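Local coordinates for L-serine ammonia-lyase (Rhizomucor miehei CAU432, PDB 5C3U), which belongs to the pyridoxal-phosphate-dependent enzymes and holds pyridoxal-5'-phosphate between two domains built around beta sheets, at residues Asn170-Ile175 against Asp306-Val311; His19-Leu24 against Val160-Thr165; Asp265-Phe270 against Val278-Gly283. All blocks are in the same frame, centred on the assembly; numbering follows the deposited sequence.

Contact 1: residues Asn170-Ile175 against Asp306-Val311; sequences NPPAAI and DVVVLV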
loop_
_atom_site.group_PDB
_atom_site.type_symbol
_atom_site.label_atom_id
_atom_site.label_comp_id
_atom_site.label_asym_id
_atom_site.label_seq_id
_atom_site.Cartn_x
_atom_site.Cartn_y
_atom_site.Cartn_z
ATOM N N ASN A 170 2.522 -5.339 -23.223
ATOM C CA ASN A 170 3.973 -5.526 -23.111
ATOM C C ASN A 170 4.354 -5.708 -21.649
ATOM O O ASN A 170 4.275 -4.749 -20.885
ATOM C CB ASN A 170 4.754 -4.317 -23.648
ATOM C CG ASN A 170 4.536 -4.075 -25.128
ATOM O OD1 ASN A 170 4.106 -2.992 -25.531
ATOM N ND2 ASN A 170 4.841 -5.073 -25.944
ATOM N N PRO A 171 4.781 -6.921 -21.259
ATOM C CA PRO A 171 5.231 -7.154 -19.882
ATOM C C PRO A 171 6.414 -6.261 -19.506
ATOM O O PRO A 171 7.393 -6.177 -20.268
ATOM C CB PRO A 171 5.658 -8.634 -19.891
ATOM C CG PRO A 171 5.878 -8.967 -21.338
ATOM C CD PRO A 171 4.862 -8.148 -22.073
ATOM N N PRO A 172 6.344 -5.597 -18.335
ATOM C CA PRO A 172 7.476 -4.753 -17.990
ATOM C C PRO A 172 8.615 -5.588 -17.441
ATOM O O PRO A 172 8.419 -6.757 -17.108
ATOM C CB PRO A 172 6.914 -3.827 -16.910
ATOM C CG PRO A 172 5.826 -4.606 -16.267
ATOM C CD PRO A 172 5.268 -5.538 -17.324
ATOM N N ALA A 173 9.794 -4.979 -17.362
ATOM C CA ALA A 173 10.977 -5.603 -16.798
ATOM C C ALA A 173 10.826 -5.830 -15.297
ATOM O O ALA A 173 11.451 -6.720 -14.738
ATOM C CB ALA A 173 12.189 -4.731 -17.060
ATOM N N ALA A 174 10.033 -4.995 -14.638
ATOM C CA ALA A 174 9.788 -5.163 -13.202
ATOM C C ALA A 174 8.619 -4.304 -12.763
ATOM O O ALA A 174 8.290 -3.290 -13.403
ATOM C CB ALA A 174 11.017 -4.782 -12.392
ATOM N N ILE A 175 8.000 -4.732 -11.668
ATOM C CA ILE A 175 6.998 -3.944 -10.950
ATOM C C ILE A 175 7.524 -3.771 -9.537
ATOM O O ILE A 175 7.878 -4.747 -8.899
ATOM C CB ILE A 175 5.620 -4.645 -10.943
ATOM C CG1 ILE A 175 5.102 -4.744 -12.385
ATOM C CG2 ILE A 175 4.623 -3.871 -10.066
ATOM C CD1 ILE A 175 3.840 -5.569 -12.539
ATOM N N ASP A 306 10.814 -1.412 -19.693
ATOM C CA ASP A 306 9.872 -0.638 -18.879
ATOM C C ASP A 306 9.936 -1.091 -17.416
ATOM O O ASP A 306 10.013 -2.293 -17.143
ATOM C CB ASP A 306 8.438 -0.853 -19.388
ATOM C CG ASP A 306 8.200 -0.305 -20.808
ATOM O OD1 ASP A 306 7.254 -0.785 -21.475
ATOM O OD2 ASP A 306 8.927 0.606 -21.263
ATOM N N VAL A 307 9.943 -0.127 -16.488
ATOM C CA VAL A 307 9.742 -0.447 -15.073
ATOM C C VAL A 307 8.522 0.318 -14.583
ATOM O O VAL A 307 8.309 1.479 -14.948
ATOM C CB VAL A 307 10.989 -0.186 -14.187
ATOM C CG1 VAL A 307 11.358 1.289 -14.151
ATOM C CG2 VAL A 307 10.767 -0.713 -12.772
ATOM N N VAL A 308 7.690 -0.364 -13.787
ATOM C CA VAL A 308 6.452 0.232 -13.268
ATOM C C VAL A 308 6.585 0.385 -11.748
ATOM O O VAL A 308 6.941 -0.562 -11.066
ATOM C CB VAL A 308 5.209 -0.653 -13.557
ATOM C CG1 VAL A 308 3.966 -0.094 -12.862
ATOM C CG2 VAL A 308 4.941 -0.767 -15.052
ATOM N N VAL A 309 6.327 1.582 -11.232
ATOM C CA VAL A 309 6.381 1.796 -9.774
ATOM C C VAL A 309 4.955 1.990 -9.308
ATOM O O VAL A 309 4.259 2.872 -9.832
ATOM C CB VAL A 309 7.220 3.041 -9.409
ATOM C CG1 VAL A 309 7.284 3.238 -7.892
ATOM C CG2 VAL A 309 8.613 2.932 -10.006
ATOM N N LEU A 310 4.517 1.197 -8.321
ATOM C CA LEU A 310 3.175 1.392 -7.763
ATOM C C LEU A 310 3.226 2.493 -6.739
ATOM O O LEU A 310 3.807 2.323 -5.659
ATOM C CB LEU A 310 2.606 0.100 -7.157
ATOM C CG LEU A 310 2.646 -1.170 -8.003
ATOM C CD1 LEU A 310 1.985 -2.316 -7.235
ATOM C CD2 LEU A 310 1.978 -0.981 -9.364
ATOM N N VAL A 311 2.637 3.637 -7.086
ATOM C CA VAL A 311 2.690 4.790 -6.221
ATOM C C VAL A 311 1.433 4.752 -5.375
ATOM O O VAL A 311 0.352 5.186 -5.794
ATOM C CB VAL A 311 2.807 6.106 -7.009
ATOM C CG1 VAL A 311 2.752 7.310 -6.050
ATOM C CG2 VAL A 311 4.106 6.111 -7.804
#
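I175 and V308 sit side by side on neighbouring parallel strands, and the bond that ties them comes from the residue before: V308 N gives its hydrogen to A174 O at 3.0 Å, nearly straight at 169°. One step on, the CA-H of I175 leans on V308 O, with CA and O 3.4 Å apart. Ahead of the strand pairing, the loop that leads into strand 174-178 is tied to the start of strand 306-311 by a short, bent bond, A173 N to D306 O at 2.7 Å. The same carbonyl oxygen also lies against the methyl of A173 and CB of P172, so that P172 and A173 close round it.

The side chains sort onto the two faces of the sheet. On the face of I175 and V308, the isoleucine sends its CG2 branch forward, anti to the backbone N (chi1 -64° for CG1), and that methyl meets CG of L310 at 3.9 Å and its CD2 almost as closely. V308 turns the other way: its CG2 reaches back to the P172 ring, 4.1 Å from both CB and CG of the proline. On the face of A174 and V307, the alanine CB meets V307 CG2 at 4.1 Å.

This is the parallel pairing of the Rossmann-like half of the protein, buried for most of its length. Strand 306-311 is central: it bonds to strand 37-42 through V307 with N37 and F39, while I175 passes the sheet on to strand 202-207 through I203. L167 packs on V308 on one face; on the other, V309 lies on A285, L286 and C289 of helix 280-290.

Contact 2: residues His19-Leu24 against Val160-Thr165; sequences HVATPL and VQELKT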
loop_
_atom_site.group_PDB
_atom_site.type_symbol
_atom_site.label_atom_id
_atom_site.label_comp_id
_atom_site.label_asym_id
_atom_site.label_seq_id
_atom_site.Cartn_x
_atom_site.Cartn_y
_atom_site.Cartn_z
ATOM N N HIS A 19 -13.387 1.306 -6.286
ATOM C CA HIS A 19 -12.166 1.946 -6.774
ATOM C C HIS A 19 -12.339 2.436 -8.204
ATOM O O HIS A 19 -13.327 2.116 -8.889
ATOM C CB HIS A 19 -10.999 0.951 -6.713
ATOM C CG HIS A 19 -11.075 -0.122 -7.771
ATOM N ND1 HIS A 19 -11.666 -1.311 -7.550
ATOM C CD2 HIS A 19 -10.621 -0.148 -9.089
ATOM C CE1 HIS A 19 -11.591 -2.063 -8.668
ATOM N NE2 HIS A 19 -10.957 -1.349 -9.608
ATOM N N VAL A 20 -11.362 3.195 -8.672
ATOM C CA VAL A 20 -11.413 3.797 -10.004
ATOM C C VAL A 20 -10.185 3.357 -10.754
ATOM O O VAL A 20 -9.202 2.946 -10.137
ATOM C CB VAL A 20 -11.529 5.353 -9.957
ATOM C CG1 VAL A 20 -12.804 5.767 -9.243
ATOM C CG2 VAL A 20 -10.296 6.019 -9.326
ATOM N N ALA A 21 -10.235 3.398 -12.082
ATOM C CA ALA A 21 -9.020 3.202 -12.864
ATOM C C ALA A 21 -8.129 4.437 -12.701
ATOM O O ALA A 21 -8.609 5.577 -12.655
ATOM C CB ALA A 21 -9.344 2.927 -14.328
ATOM N N THR A 22 -6.835 4.209 -12.539
ATOM C CA THR A 22 -5.930 5.304 -12.213
ATOM C C THR A 22 -4.932 5.510 -13.347
ATOM O O THR A 22 -4.644 4.570 -14.082
ATOM C CB THR A 22 -5.132 5.011 -10.932
ATOM O OG1 THR A 22 -4.482 3.748 -11.079
ATOM C CG2 THR A 22 -6.032 4.990 -9.702
ATOM N N PRO A 23 -4.386 6.735 -13.474
ATOM C CA PRO A 23 -3.382 7.008 -14.511
ATOM C C PRO A 23 -2.098 6.195 -14.362
ATOM O O PRO A 23 -1.666 5.896 -13.227
ATOM C CB PRO A 23 -3.044 8.484 -14.291
ATOM C CG PRO A 23 -4.217 9.065 -13.619
ATOM C CD PRO A 23 -4.800 7.967 -12.772
ATOM N N LEU A 24 -1.499 5.866 -15.506
ATOM C CA LEU A 24 -0.130 5.360 -15.550
ATOM C C LEU A 24 0.733 6.447 -16.193
ATOM O O LEU A 24 0.718 6.618 -17.415
ATOM C CB LEU A 24 -0.042 4.035 -16.313
ATOM C CG LEU A 24 1.335 3.357 -16.350
ATOM C CD1 LEU A 24 1.733 2.788 -14.994
ATOM C CD2 LEU A 24 1.407 2.277 -17.413
ATOM N N VAL A 160 -3.388 -5.006 -11.887
ATOM C CA VAL A 160 -2.590 -5.620 -12.952
ATOM C C VAL A 160 -3.361 -5.682 -14.269
ATOM O O VAL A 160 -2.797 -5.435 -15.333
ATOM C CB VAL A 160 -2.022 -6.985 -12.529
ATOM C CG1 VAL A 160 -1.309 -7.648 -13.700
ATOM C CG2 VAL A 160 -1.074 -6.794 -11.354
ATOM N N GLN A 161 -4.660 -5.970 -14.175
ATOM C CA GLN A 161 -5.561 -5.913 -15.323
ATOM C C GLN A 161 -5.507 -4.537 -15.989
ATOM O O GLN A 161 -5.425 -4.435 -17.219
ATOM C CB GLN A 161 -6.993 -6.268 -14.901
ATOM N N GLU A 162 -5.509 -3.480 -15.178
ATOM C CA GLU A 162 -5.310 -2.123 -15.683
ATOM C C GLU A 162 -3.940 -1.942 -16.342
ATOM O O GLU A 162 -3.846 -1.412 -17.457
ATOM C CB GLU A 162 -5.501 -1.092 -14.566
ATOM C CG GLU A 162 -6.950 -0.744 -14.270
ATOM C CD GLU A 162 -7.122 0.150 -13.046
ATOM O OE1 GLU A 162 -8.079 -0.094 -12.262
ATOM O OE2 GLU A 162 -6.315 1.104 -12.864
ATOM N N LEU A 163 -2.886 -2.385 -15.651
ATOM C CA LEU A 163 -1.515 -2.241 -16.138
ATOM C C LEU A 163 -1.306 -2.895 -17.501
ATOM O O LEU A 163 -0.625 -2.323 -18.363
ATOM C CB LEU A 163 -0.514 -2.823 -15.144
ATOM C CG LEU A 163 -0.163 -2.035 -13.884
ATOM C CD1 LEU A 163 1.001 -2.763 -13.204
ATOM C CD2 LEU A 163 0.218 -0.598 -14.212
ATOM N N LYS A 164 -1.889 -4.083 -17.673
ATOM C CA LYS A 164 -1.818 -4.847 -18.915
ATOM C C LYS A 164 -2.351 -4.041 -20.093
ATOM O O LYS A 164 -1.724 -4.004 -21.159
ATOM C CB LYS A 164 -2.597 -6.158 -18.781
ATOM C CG LYS A 164 -2.574 -7.023 -20.032
ATOM C CD LYS A 164 -3.032 -8.440 -19.748
ATOM C CE LYS A 164 -2.357 -9.385 -20.725
ATOM N NZ LYS A 164 -2.809 -10.792 -20.592
ATOM N N THR A 165 -3.500 -3.402 -19.893
ATOM C CA THR A 165 -4.091 -2.551 -20.915
ATOM C C THR A 165 -3.212 -1.330 -21.170
ATOM O O THR A 165 -2.841 -1.043 -22.314
ATOM C CB THR A 165 -5.515 -2.118 -20.517
ATOM O OG1 THR A 165 -6.336 -3.282 -20.409
ATOM C CG2 THR A 165 -6.112 -1.204 -21.564
HETATM O O HOH W 1 -10.219 -1.749 -12.276
#
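The backbone of A21 and T22 runs past the flank of helix 150-166, CA of A21 coming within 7.1 Å of CA of E162, in an irregular segment that leads into the edge strand 24-26. In this pyridoxal-phosphate-dependent fold the N-terminal arm is thus laid against a helix packed on the six-stranded mixed sheet, and one carboxylate does most of the joining.

E162 stretches its chain straight out from the helix, extended beyond CG, and lays the carboxylate against A21, whose CB is 3.8 Å from CD. OE2 accepts the backbone N-H of T22 at 3.2 Å; the N-H points well at the oxygen, but the donor stands above the carboxylate plane, 39° out of it. OE1 serves H19 through a water instead. That water donates to OE1 at 2.7 Å and lies in the plane of the imidazole, at its edge, 2.8 Å from NE2; ring and carboxylate are turned only 25° from one another.

The acid has stronger partners beyond the two segments: OE2 forms a salt bridge with K41 and OE1 another with R54. Two positive charges on one carboxylate would be expected to favour its ionised form. K41 also bonds to T22 O, so the lysine braces both the acid and the peptide beside it, while T22 OG1 is taken up by E43.

Further along, the contact turns apolar. L24 swings its CG away from its own backbone N (chi1 -176°) toward the helix, and L163 meets it at about a right angle: CD1 of L24 rests 3.8 Å from CD2 of L163.

Contact 3: residues Asp265-Phe270 against Val278-Gly283; sequences DAVRLF and VEASAG. With PLP (pyridoxal-5'-phosphate), chain B.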
loop_
_atom_site.group_PDB
_atom_site.type_symbol
_atom_site.label_atom_id
_atom_site.label_comp_id
_atom_site.label_asym_id
_atom_site.label_seq_id
_atom_site.Cartn_x
_atom_site.Cartn_y
_atom_site.Cartn_z
ATOM N N ASP A 265 13.655 10.992 1.317
ATOM C CA ASP A 265 14.188 11.755 0.198
ATOM C C ASP A 265 13.306 11.542 -1.034
ATOM O O ASP A 265 13.070 12.478 -1.811
ATOM C CB ASP A 265 15.637 11.371 -0.091
ATOM C CG ASP A 265 16.354 12.425 -0.908
ATOM O OD1 ASP A 265 16.240 13.630 -0.582
ATOM O OD2 ASP A 265 17.016 12.061 -1.885
ATOM N N ALA A 266 12.784 10.331 -1.196
ATOM C CA ALA A 266 11.937 10.063 -2.362
ATOM C C ALA A 266 10.621 10.844 -2.275
ATOM O O ALA A 266 10.119 11.302 -3.293
ATOM C CB ALA A 266 11.656 8.575 -2.507
ATOM N N VAL A 267 10.058 10.946 -1.077
ATOM C CA VAL A 267 8.828 11.739 -0.891
ATOM C C VAL A 267 9.106 13.191 -1.290
ATOM O O VAL A 267 8.266 13.848 -1.937
ATOM C CB VAL A 267 8.311 11.665 0.567
ATOM C CG1 VAL A 267 7.181 12.691 0.810
ATOM C CG2 VAL A 267 7.822 10.252 0.865
ATOM N N ARG A 268 10.261 13.706 -0.872
ATOM C CA ARG A 268 10.600 15.104 -1.161
ATOM C C ARG A 268 10.758 15.276 -2.668
ATOM O O ARG A 268 10.216 16.217 -3.243
ATOM C CB ARG A 268 11.878 15.488 -0.463
ATOM C CG ARG A 268 12.374 16.877 -0.835
ATOM C CD ARG A 268 13.719 17.161 -0.200
ATOM N NE ARG A 268 14.794 16.376 -0.805
ATOM C CZ ARG A 268 15.454 16.736 -1.908
ATOM N NH1 ARG A 268 15.137 17.855 -2.549
ATOM N NH2 ARG A 268 16.417 15.970 -2.381
ATOM N N LEU A 269 11.484 14.358 -3.294
ATOM C CA LEU A 269 11.754 14.441 -4.755
ATOM C C LEU A 269 10.495 14.286 -5.584
ATOM O O LEU A 269 10.320 15.010 -6.569
ATOM C CB LEU A 269 12.798 13.394 -5.166
ATOM C CG LEU A 269 14.199 13.815 -4.692
ATOM C CD1 LEU A 269 15.141 12.618 -4.896
ATOM C CD2 LEU A 269 14.725 15.035 -5.420
ATOM N N PHE A 270 9.616 13.365 -5.179
ATOM C CA PHE A 270 8.335 13.201 -5.851
ATOM C C PHE A 270 7.439 14.445 -5.720
ATOM O O PHE A 270 6.729 14.809 -6.664
ATOM C CB PHE A 270 7.605 11.996 -5.287
ATOM C CG PHE A 270 6.541 11.460 -6.201
ATOM C CD1 PHE A 270 6.874 10.953 -7.465
ATOM C CD2 PHE A 270 5.218 11.485 -5.821
ATOM C CE1 PHE A 270 5.887 10.448 -8.301
ATOM C CE2 PHE A 270 4.231 10.978 -6.658
ATOM C CZ PHE A 270 4.563 10.457 -7.884
ATOM N N VAL A 278 3.058 12.090 -1.277
ATOM C CA VAL A 278 2.761 10.708 -0.958
ATOM C C VAL A 278 3.455 10.283 0.337
ATOM O O VAL A 278 4.429 10.898 0.785
ATOM C CB VAL A 278 3.114 9.719 -2.106
ATOM C CG1 VAL A 278 2.352 10.086 -3.386
ATOM C CG2 VAL A 278 4.620 9.675 -2.351
ATOM N N GLU A 279 2.930 9.221 0.934
ATOM C CA GLU A 279 3.478 8.704 2.192
ATOM C C GLU A 279 4.851 8.114 1.964
ATOM O O GLU A 279 5.156 7.687 0.853
ATOM C CB GLU A 279 2.600 7.568 2.687
ATOM C CG GLU A 279 1.583 7.973 3.706
ATOM C CD GLU A 279 0.768 6.793 4.204
ATOM O OE1 GLU A 279 1.316 5.680 4.456
ATOM O OE2 GLU A 279 -0.435 7.001 4.363
ATOM N N ALA A 280 5.655 8.059 3.025
ATOM C CA ALA A 280 6.949 7.374 2.964
ATOM C C ALA A 280 6.846 5.913 2.551
ATOM O O ALA A 280 7.821 5.365 2.008
ATOM C CB ALA A 280 7.681 7.503 4.297
ATOM N N SER A 281 5.683 5.273 2.806
ATOM C CA SER A 281 5.403 3.941 2.264
ATOM C C SER A 281 5.593 3.872 0.731
ATOM O O SER A 281 6.307 3.009 0.202
ATOM C CB SER A 281 3.989 3.495 2.673
ATOM O OG SER A 281 3.824 3.685 4.085
ATOM N N ALA A 282 4.980 4.811 0.016
ATOM C CA ALA A 282 5.134 4.888 -1.440
ATOM C C ALA A 282 6.523 5.382 -1.767
ATOM O O ALA A 282 7.124 4.986 -2.777
ATOM C CB ALA A 282 4.092 5.859 -2.007
ATOM N N GLY A 283 7.044 6.252 -0.907
ATOM C CA GLY A 283 8.379 6.792 -1.071
ATOM C C GLY A 283 9.414 5.661 -1.097
ATOM O O GLY A 283 10.393 5.748 -1.824
HETATM N N1 PLP B . 1.513 1.804 0.709
HETATM C C2 PLP B . 0.426 2.402 1.227
HETATM C C2A PLP B . 0.261 3.902 1.221
HETATM C C3 PLP B . -0.622 1.573 1.827
HETATM O O3 PLP B . -1.743 2.153 2.359
HETATM C C4 PLP B . -0.422 0.108 1.793
HETATM C C4A PLP B . -1.458 -0.775 2.351
HETATM C C5 PLP B . 0.821 -0.445 1.196
HETATM C C6 PLP B . 1.737 0.470 0.668
HETATM C C5A PLP B . 1.103 -1.948 1.136
HETATM O O4P PLP B . 0.337 -2.594 2.145
HETATM P P PLP B . 0.134 -4.184 2.381
HETATM O O1P PLP B . -1.004 -4.639 1.536
HETATM O O2P PLP B . 1.466 -4.904 2.103
HETATM O O3P PLP B . -0.168 -4.147 3.838
HETATM O O HOH W 2 5.616 13.166 -2.225
#
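V267 is pressed against V278 and A280 at the start of helix 280-290. Set with CG1 anti to the backbone N (chi1 170°), it lays both methyls on a carbonyl: CG1 is 3.3 Å from V278 O, and CG2 lies against the same oxygen. A second methyl-on-carbonyl contact brings A266 CB within 3.2 Å of G283 O.

The apolar packing lies beside these. V267 CG2 also reaches CA of A280 at 3.7 Å and packs on the bare CA of G283, 4.0 Å away; the backbones approach to 5.0 Å between the CA atoms of V267 and G283. F270 sends its ring across V278 at about a right angle, CE2 meeting CG1 at 3.9 Å.

The polar link runs through a water that donates to V267 O and accepts from V278 N at 2.9 Å, lying at the edge of the F270 ring and in its plane. V278 O, in contrast, is buried without a polar partner.

On the far side of helix 280-290 is the ligand pocket. S281 CB lies 3.6 Å from N1 of pyridoxal-5'-phosphate, and S281 OG donates to the anti lone pair of OE1 of E279, the N-cap residue; N80, D316 and S234 also bond to that carboxylate.

Helix 260-274 thus packs on the flank of helix 280-290 turned away from the cofactor, with L322 of helix 319-329 touching V267 and L40 and M42 of strand 37-42 touching F270.

How the contacts relate
All three contacts belong to the half of the protein built on the mixed six-stranded sheet. Along the chain contact 2 closes before contact 1 opens, helix 150-166 leading directly to strand 174-178, and contact 3 is nested inside the loop that contact 1 closes. Contact 1 lies in the sheet and touches both others: V308 and I175 meet L163 of contact 2, and V311 meets V278 and F270 of contact 3. Its centre is 12 Å from that of contact 2 and 18 Å from that of contact 3. Contacts 2 and 3 do not touch, their nearest atoms being about 9 Å apart. Strand 306-311 therefore touches both: V308 toward contact 2, V311 toward contact 3.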